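ACYL carrier protein ACPA (Mycobacterium tuberculosis, PDB 2CGQ) probably serves as an acyl carrier protein, holding acyl chains on a phosphopantetheine arm. Local coordinates at residues D58-K61 / L62-I66. Numbering follows the deposited sequence.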
loop_
_atom_site.group_PDB
_atom_site.type_symbol
_atom_site.label_atom_id
_atom_site.label_comp_id
_atom_site.label_asym_id
_atom_site.label_seq_id
_atom_site.Cartn_x
_atom_site.Cartn_y
_atom_site.Cartn_z
ATOM N N ASP A 58 1.779 -11.071 -0.004
ATOM C CA ASP A 58 1.037 -12.159 0.563
ATOM C C ASP A 58 0.214 -11.573 1.718
ATOM O O ASP A 58 0.185 -10.362 1.921
ATOM C CB ASP A 58 1.988 -13.305 0.985
ATOM C CG ASP A 58 3.035 -12.883 1.989
ATOM O OD1 ASP A 58 2.961 -11.780 2.528
ATOM O OD2 ASP A 58 3.943 -13.697 2.299
ATOM N N SER A 59 -0.515 -12.409 2.437
ATOM C CA SER A 59 -1.390 -11.871 3.457
ATOM C C SER A 59 -0.635 -11.132 4.565
ATOM O O SER A 59 -1.087 -10.091 5.006
ATOM C CB SER A 59 -2.274 -12.944 4.052
ATOM O OG SER A 59 -1.472 -13.927 4.638
ATOM N N LEU A 60 0.509 -11.666 4.984
ATOM C CA LEU A 60 1.315 -10.992 6.018
ATOM C C LEU A 60 1.740 -9.619 5.449
ATOM O O LEU A 60 1.649 -8.646 6.133
ATOM C CB LEU A 60 2.547 -11.809 6.350
ATOM C CG LEU A 60 3.628 -11.126 7.207
ATOM C CD1 LEU A 60 3.013 -10.574 8.400
ATOM C CD2 LEU A 60 4.731 -12.083 7.524
ATOM N N LYS A 61 2.271 -9.550 4.227
ATOM C CA LYS A 61 2.835 -8.292 3.766
ATOM C C LYS A 61 1.727 -7.275 3.520
ATOM O O LYS A 61 1.922 -6.066 3.662
ATOM C CB LYS A 61 3.728 -8.480 2.522
ATOM C CG LYS A 61 5.046 -9.278 2.855
ATOM C CD LYS A 61 5.874 -9.579 1.577
ATOM C CE LYS A 61 6.788 -10.733 1.865
ATOM N NZ LYS A 61 7.994 -10.966 0.966
ATOM N N LEU A 62 0.547 -7.747 3.153
ATOM C CA LEU A 62 -0.578 -6.814 3.009
ATOM C C LEU A 62 -0.995 -6.251 4.364
ATOM O O LEU A 62 -1.361 -5.087 4.447
ATOM C CB LEU A 62 -1.777 -7.486 2.394
ATOM C CG LEU A 62 -1.563 -7.837 0.933
ATOM C CD1 LEU A 62 -2.619 -8.864 0.481
ATOM C CD2 LEU A 62 -1.498 -6.603 0.086
ATOM N N PHE A 63 -0.983 -7.090 5.412
ATOM C CA PHE A 63 -1.264 -6.622 6.761
ATOM C C PHE A 63 -0.242 -5.584 7.181
ATOM O O PHE A 63 -0.556 -4.578 7.785
ATOM C CB PHE A 63 -1.255 -7.806 7.750
ATOM C CG PHE A 63 -1.479 -7.416 9.163
ATOM C CD1 PHE A 63 -2.770 -7.147 9.630
ATOM C CD2 PHE A 63 -0.411 -7.235 10.028
ATOM C CE1 PHE A 63 -2.988 -6.796 10.939
ATOM C CE2 PHE A 63 -0.634 -6.824 11.358
ATOM C CZ PHE A 63 -1.925 -6.621 11.800
ATOM N N GLN A 64 1.041 -5.857 6.885
ATOM C CA GLN A 64 2.089 -4.890 7.162
ATOM C C GLN A 64 1.811 -3.596 6.435
ATOM O O GLN A 64 1.983 -2.524 6.995
ATOM C CB GLN A 64 3.450 -5.409 6.740
ATOM C CG GLN A 64 4.089 -6.434 7.596
ATOM C CD GLN A 64 5.520 -6.671 7.137
ATOM O OE1 GLN A 64 5.742 -7.465 6.278
ATOM N NE2 GLN A 64 6.474 -5.948 7.727
ATOM N N LEU A 65 1.445 -3.667 5.162
ATOM C CA LEU A 65 1.205 -2.448 4.408
ATOM C C LEU A 65 0.119 -1.592 5.029
ATOM O O LEU A 65 0.308 -0.385 5.214
ATOM C CB LEU A 65 0.873 -2.739 2.946
ATOM C CG LEU A 65 0.587 -1.583 2.062
ATOM C CD1 LEU A 65 1.766 -0.689 1.893
ATOM C CD2 LEU A 65 0.178 -2.152 0.696
ATOM N N ILE A 66 -1.010 -2.198 5.329
ATOM C CA ILE A 66 -2.148 -1.428 5.899
ATOM C C ILE A 66 -1.753 -0.779 7.239
ATOM O O ILE A 66 -1.916 0.406 7.463
ATOM C CB ILE A 66 -3.405 -2.286 6.048
ATOM C CG1 ILE A 66 -3.874 -2.841 4.653
ATOM C CG2 ILE A 66 -4.522 -1.485 6.693
ATOM C CD1 ILE A 66 -4.059 -1.789 3.547
#
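Leu62 N gives its hydrogen to Asp58 O over 2.9 Å, the first i to i+4 bond of helix 59-73. The isobutyl group crowds the same oxygen, with Leu62 CG 3.2 Å from Asp58 O; its chi1 of -70° sets CG beside its own backbone N, and the side chain also touches Leu51 and Phe57 of the preceding loop. Asp58 is the N-cap: its carboxylate curls back so that OD1 accepts from Lys61 N at 2.9 Å, satisfying an N-H without an earlier helical carbonyl. An aspartate suits this place because its short side chain reaches the first turn and its negative charge probably complements the helix dipole. Asp58-Ser59-Leu60 matches the Asp-Ser-Leu signature of acyl carrier proteins, in which the serine opening this helix carries the phosphopantetheine; Ser59, exposed at the helix start, is probably that residue. Phe63 N bonds to Ser59 O, Gln64 N to Leu60 O. Lys61 and Gln64 run side by side, Gln64 OE1 lying 3.9 Å from Lys61 CG, and both side chains touch Ile38 of helix 27-39; methylenes suit this apolar neighbour, polar ends the partly exposed surface. Leu65, bonded through N to Lys61 O, turns its buried side chain onto Ile35 and Phe57.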